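Local coordinates for protein EvdO1 (Micromonospora carbonacea, PDB 4XBZ) that probably acts as a metal-dependent oxygenase of the phytanoyl-CoA dioxygenase family, carrying out oxidative cyclization in orthosomycin biosynthesis, at residues A[179-184]-A[259-264]; A[57-62]-A[234-239]. One frame throughout, in Å; residues are numbered along the deposited sequence.

Contact 1: residues A[179-184]-A[259-264]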
loop_
_atom_site.group_PDB
_atom_site.type_symbol
_atom_site.label_atom_id
_atom_site.label_comp_id
_atom_site.label_asym_id
_atom_site.label_seq_id
_atom_site.Cartn_x
_atom_site.Cartn_y
_atom_site.Cartn_z
ATOM N N ILE A 179 9.559 -1.337 2.805
ATOM C CA ILE A 179 9.662 -0.213 3.720
ATOM C C ILE A 179 10.671 -0.462 4.849
ATOM O O ILE A 179 10.684 -1.528 5.474
ATOM C CB ILE A 179 8.280 0.110 4.337
ATOM C CG1 ILE A 179 7.236 0.358 3.241
ATOM C CG2 ILE A 179 8.377 1.298 5.310
ATOM C CD1 ILE A 179 5.867 0.725 3.776
ATOM N N ASP A 180 11.511 0.543 5.075
ATOM C CA ASP A 180 12.354 0.659 6.261
ATOM C C ASP A 180 11.643 1.394 7.393
ATOM O O ASP A 180 11.209 2.533 7.217
ATOM C CB ASP A 180 13.628 1.420 5.924
ATOM C CG ASP A 180 14.785 0.518 5.673
ATOM O OD1 ASP A 180 14.845 -0.549 6.320
ATOM O OD2 ASP A 180 15.627 0.875 4.829
ATOM N N ALA A 181 11.524 0.757 8.551
ATOM C CA ALA A 181 11.051 1.458 9.736
ATOM C C ALA A 181 12.242 1.747 10.635
ATOM O O ALA A 181 12.910 0.822 11.115
ATOM C CB ALA A 181 10.013 0.653 10.467
ATOM N N GLY A 182 12.511 3.034 10.838
ATOM C CA GLY A 182 13.639 3.474 11.640
ATOM C C GLY A 182 13.132 3.975 12.967
ATOM O O GLY A 182 12.457 5.002 13.028
ATOM N N ILE A 183 13.429 3.231 14.028
ATOM C CA ILE A 183 13.009 3.617 15.369
ATOM C C ILE A 183 14.178 4.280 16.114
ATOM O O ILE A 183 15.247 3.691 16.297
ATOM C CB ILE A 183 12.477 2.409 16.121
ATOM C CG1 ILE A 183 11.400 1.748 15.263
ATOM C CG2 ILE A 183 11.926 2.810 17.476
ATOM C CD1 ILE A 183 10.778 0.515 15.869
ATOM N N TYR A 184 13.976 5.534 16.501
ATOM C CA TYR A 184 15.066 6.362 17.001
ATOM C C TYR A 184 15.260 6.258 18.511
ATOM O O TYR A 184 14.338 6.518 19.295
ATOM C CB TYR A 184 14.831 7.815 16.591
ATOM C CG TYR A 184 15.198 8.052 15.155
ATOM C CD1 TYR A 184 14.520 7.401 14.129
ATOM C CD2 TYR A 184 16.232 8.909 14.815
ATOM C CE1 TYR A 184 14.859 7.596 12.810
ATOM C CE2 TYR A 184 16.568 9.120 13.496
ATOM C CZ TYR A 184 15.874 8.456 12.492
ATOM O OH TYR A 184 16.212 8.640 11.171
ATOM N N PHE A 259 13.889 -1.891 11.093
ATOM C CA PHE A 259 13.133 -3.046 10.611
ATOM C C PHE A 259 12.675 -2.835 9.163
ATOM O O PHE A 259 11.887 -1.921 8.921
ATOM C CB PHE A 259 11.890 -3.271 11.468
ATOM C CG PHE A 259 12.163 -3.551 12.911
ATOM C CD1 PHE A 259 13.385 -4.066 13.332
ATOM C CD2 PHE A 259 11.164 -3.342 13.854
ATOM C CE1 PHE A 259 13.605 -4.333 14.674
ATOM C CE2 PHE A 259 11.376 -3.602 15.192
ATOM C CZ PHE A 259 12.592 -4.097 15.608
ATOM N N GLU A 260 13.132 -3.651 8.210
ATOM C CA GLU A 260 12.504 -3.661 6.875
ATOM C C GLU A 260 11.355 -4.668 6.774
ATOM O O GLU A 260 11.361 -5.716 7.419
ATOM C CB GLU A 260 13.497 -3.964 5.752
ATOM C CG GLU A 260 12.902 -3.670 4.355
ATOM C CD GLU A 260 13.636 -4.367 3.196
ATOM O OE1 GLU A 260 13.450 -5.598 2.989
ATOM O OE2 GLU A 260 14.387 -3.678 2.475
ATOM N N TYR A 261 10.363 -4.318 5.966
ATOM C CA TYR A 261 9.232 -5.184 5.682
ATOM C C TYR A 261 9.034 -5.260 4.179
ATOM O O TYR A 261 9.320 -4.293 3.482
ATOM C CB TYR A 261 7.970 -4.661 6.358
ATOM C CG TYR A 261 8.081 -4.555 7.860
ATOM C CD1 TYR A 261 8.546 -3.392 8.458
ATOM C CD2 TYR A 261 7.735 -5.629 8.682
ATOM C CE1 TYR A 261 8.648 -3.280 9.830
ATOM C CE2 TYR A 261 7.840 -5.534 10.060
ATOM C CZ TYR A 261 8.300 -4.353 10.629
ATOM O OH TYR A 261 8.411 -4.246 11.994
ATOM N N ARG A 262 8.585 -6.415 3.687
ATOM C CA ARG A 262 8.164 -6.581 2.294
ATOM C C ARG A 262 6.892 -7.435 2.226
ATOM O O ARG A 262 6.573 -8.157 3.170
ATOM C CB ARG A 262 9.263 -7.241 1.458
ATOM C CG ARG A 262 10.555 -6.483 1.406
ATOM C CD ARG A 262 11.602 -7.153 0.504
ATOM N NE ARG A 262 12.886 -6.464 0.614
ATOM C CZ ARG A 262 13.623 -6.035 -0.411
ATOM N NH1 ARG A 262 13.229 -6.238 -1.668
ATOM N NH2 ARG A 262 14.770 -5.405 -0.170
ATOM N N PRO A 263 6.156 -7.364 1.108
ATOM C CA PRO A 263 5.007 -8.275 0.995
ATOM C C PRO A 263 5.448 -9.711 0.723
ATOM O O PRO A 263 6.388 -9.912 -0.046
ATOM C CB PRO A 263 4.215 -7.698 -0.191
ATOM C CG PRO A 263 4.679 -6.253 -0.289
ATOM C CD PRO A 263 6.140 -6.332 0.056
ATOM N N ALA A 264 4.801 -10.687 1.356
ATOM C CA ALA A 264 5.115 -12.103 1.106
ATOM C C ALA A 264 4.982 -12.506 -0.366
ATOM O O ALA A 264 5.826 -13.242 -0.891
ATOM C CB ALA A 264 4.236 -13.011 1.966
#

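Contact 2: residues A[57-62]-A[234-239]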
loop_
_atom_site.group_PDB
_atom_site.type_symbol
_atom_site.label_atom_id
_atom_site.label_comp_id
_atom_site.label_asym_id
_atom_site.label_seq_id
_atom_site.Cartn_x
_atom_site.Cartn_y
_atom_site.Cartn_z
ATOM N N VAL A 57 7.995 8.878 2.211
ATOM C CA VAL A 57 8.505 9.103 3.556
ATOM C C VAL A 57 7.367 9.553 4.490
ATOM O O VAL A 57 6.420 10.207 4.053
ATOM C CB VAL A 57 9.664 10.145 3.514
ATOM C CG1 VAL A 57 9.128 11.561 3.469
ATOM C CG2 VAL A 57 10.613 9.964 4.668
ATOM N N LEU A 58 7.442 9.158 5.760
ATOM C CA LEU A 58 6.444 9.516 6.773
ATOM C C LEU A 58 7.023 9.462 8.184
ATOM O O LEU A 58 7.599 8.438 8.586
ATOM C CB LEU A 58 5.224 8.582 6.703
ATOM C CG LEU A 58 4.194 8.780 7.815
ATOM C CD1 LEU A 58 3.545 10.152 7.679
ATOM C CD2 LEU A 58 3.134 7.679 7.859
ATOM N N VAL A 59 6.870 10.561 8.927
ATOM C CA VAL A 59 7.243 10.616 10.344
ATOM C C VAL A 59 6.078 10.211 11.232
ATOM O O VAL A 59 4.971 10.730 11.095
ATOM C CB VAL A 59 7.698 12.027 10.784
ATOM C CG1 VAL A 59 7.836 12.098 12.302
ATOM C CG2 VAL A 59 8.995 12.396 10.127
ATOM N N VAL A 60 6.341 9.279 12.137
ATOM C CA VAL A 60 5.369 8.872 13.138
ATOM C C VAL A 60 5.862 9.278 14.535
ATOM O O VAL A 60 6.844 8.700 15.042
ATOM C CB VAL A 60 5.142 7.362 13.099
ATOM C CG1 VAL A 60 4.198 6.939 14.214
ATOM C CG2 VAL A 60 4.612 6.933 11.720
ATOM N N ARG A 61 5.197 10.258 15.149
ATOM C CA ARG A 61 5.593 10.757 16.474
ATOM C C ARG A 61 5.044 9.885 17.599
ATOM O O ARG A 61 3.933 9.370 17.502
ATOM C CB ARG A 61 5.120 12.202 16.697
ATOM C CG ARG A 61 5.617 13.213 15.680
ATOM C CD ARG A 61 7.120 13.414 15.729
ATOM N NE ARG A 61 7.522 14.489 14.814
ATOM C CZ ARG A 61 8.783 14.814 14.529
ATOM N NH1 ARG A 61 9.795 14.150 15.092
ATOM N NH2 ARG A 61 9.028 15.804 13.670
ATOM N N GLY A 62 5.831 9.725 18.661
ATOM C CA GLY A 62 5.385 9.018 19.856
ATOM C C GLY A 62 4.967 7.562 19.701
ATOM O O GLY A 62 3.986 7.131 20.308
ATOM N N ASP A 234 10.488 8.232 18.402
ATOM C CA ASP A 234 9.783 8.541 17.157
ATOM C C ASP A 234 10.176 7.533 16.104
ATOM O O ASP A 234 11.195 6.864 16.241
ATOM C CB ASP A 234 10.112 9.940 16.639
ATOM C CG ASP A 234 9.418 11.025 17.403
ATOM O OD1 ASP A 234 8.461 10.727 18.156
ATOM O OD2 ASP A 234 9.829 12.191 17.228
ATOM N N LEU A 235 9.388 7.482 15.033
ATOM C CA LEU A 235 9.542 6.488 13.980
ATOM C C LEU A 235 9.588 7.113 12.589
ATOM O O LEU A 235 8.666 7.832 12.183
ATOM C CB LEU A 235 8.397 5.468 14.064
ATOM C CG LEU A 235 8.159 4.609 12.817
ATOM C CD1 LEU A 235 9.272 3.604 12.595
ATOM C CD2 LEU A 235 6.787 3.931 12.860
ATOM N N LEU A 236 10.662 6.844 11.863
ATOM C CA LEU A 236 10.736 7.259 10.470
ATOM C C LEU A 236 10.470 6.073 9.525
ATOM O O LEU A 236 11.166 5.055 9.550
ATOM C CB LEU A 236 12.095 7.896 10.146
ATOM C CG LEU A 236 12.226 8.406 8.700
ATOM C CD1 LEU A 236 11.325 9.601 8.466
ATOM C CD2 LEU A 236 13.669 8.740 8.325
ATOM N N LEU A 237 9.432 6.225 8.710
ATOM C CA LEU A 237 9.092 5.276 7.660
ATOM C C LEU A 237 9.654 5.792 6.353
ATOM O O LEU A 237 9.350 6.927 5.951
ATOM C CB LEU A 237 7.570 5.104 7.556
ATOM C CG LEU A 237 6.906 4.643 8.858
ATOM C CD1 LEU A 237 5.397 4.829 8.836
ATOM C CD2 LEU A 237 7.287 3.192 9.156
ATOM N N HIS A 238 10.483 4.994 5.684
ATOM C CA HIS A 238 10.865 5.394 4.341
ATOM C C HIS A 238 10.859 4.255 3.328
ATOM O O HIS A 238 11.186 3.096 3.613
ATOM C CB HIS A 238 12.221 6.146 4.364
ATOM C CG HIS A 238 13.448 5.284 4.322
ATOM N ND1 HIS A 238 14.210 5.027 5.445
ATOM C CD2 HIS A 238 14.118 4.733 3.282
ATOM C CE1 HIS A 238 15.266 4.305 5.106
ATOM N NE2 HIS A 238 15.232 4.111 3.798
ATOM N N ASN A 239 10.384 4.628 2.149
ATOM C CA ASN A 239 10.423 3.824 0.950
ATOM C C ASN A 239 11.873 3.631 0.545
ATOM O O ASN A 239 12.622 4.608 0.479
ATOM C CB ASN A 239 9.635 4.533 -0.144
ATOM C CG ASN A 239 9.443 3.695 -1.381
ATOM O OD1 ASN A 239 10.282 2.867 -1.742
ATOM N ND2 ASN A 239 8.334 3.936 -2.067
#

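Contact 1: residues A[179-184]-A[259-264]
Strands 179-184 and 256-263 are antiparallel neighbours in the large sheet of the double-stranded beta-helix, the fold that carries the metal site of this oxygenase family. Two hydrogen-bonded pairs, I179 with Y261 and A181 with F259, flank the non-hydrogen-bonded pair of D180 and E260. I179 and Y261 bond both ways, I179 N giving to Y261 O at 3.0 Å, and the shortest of the four bonds runs from A181 N to F259 O at 2.7 Å. One face of the sheet is apolar: A181 CB sits at the edge of the Y261 ring, 4.2 Å from CE1, while I183 CD1 reaches F259 CE2 at the same distance. Helix 125-134 lies against F259 and Y261. The other face carries D180 and E260; the D180 side chain lies about 5 Å from the nickel ion, its OD2 close to the like-charged OD2 of the nickel ligand D162. E260 runs past I179 O, its CG 3.3 Å away, because chi1 (-168°) sets CG opposite the backbone N; its carboxylate forms a salt bridge with R262, two residues on, and OE1 also bonds T142 OG1. A leucine in place of E260 would probably leave the R262 guanidinium without its carboxylate mate and freer to turn, although A163 and G164 would still hold its NH groups. R262 NE meets E260 OE1 at 2.6 Å, in the guanidinium plane but from above the carboxylate plane.

Contact 2: residues A[57-62]-A[234-239]
D234 OD2 is gripped by two donors, R61 NH1 at 2.9 Å and the backbone N of Q231, while the other carboxylate oxygen, OD1, takes the backbone N of G62 nearly along its C-O axis. The R61 salt bridge lies in the guanidinium plane but comes to OD2 from above the carboxylate, the two planes being 60° apart. R61 bends at chi2 (-66°), which brings its CD to 3.3 Å from D234 OD2, and V59 CG1 lies over one guanidinium face, toward its rim. NH1 also bonds V229 O, and NH2 forms a second salt bridge with E36 OE2. These bonds lie at the end of an antiparallel strand pair, where the D234 side chain adds to the backbone pairing. Four backbone bonds join L58 with L237 and V60 with L235, the shortest from V60 N to L235 O at 2.7 Å. On the face bearing these four residues, L237 CD1 touches both V60 CG2 at 3.7 Å and L58 CD2 at 3.8 Å. On the reverse face L236 CD1 meets V57 CG2 at 3.9 Å; the H238 ring leads away from strand 57-61, and its NE2 hydrogen-bonds OD2 of the nickel ligand D162. Within the double-stranded beta-helix, strand 235-239 is flanked by 57-61 and 179-184, strand 36-38 lies beyond 57-61, and helices 46-55 and 125-134 pack on the face of L58, V60, L235 and L237.

From the N terminus, after strand 36-38 and helix 46-55, the chain lays down 57-62, then passes through several helices and strands before 179-184. Contact 2 is closed only when 234-239 returns, after 171 intervening residues, and contact 1 when 259-264 follows, after 74. The two closures cross, since their segments alternate along the chain, and the principle is that strands distant in sequence become neighbours in one sheet. Strands 179-184 and 235-239 are adjacent there, joined by a probable hydrogen bond from G182 N to L236 O at 2.7 Å. Together the contacts tie four strands that lie side by side in the sheet, in the order 57-61, 235-239, 179-184 and 256-263, beside the nickel(II) site.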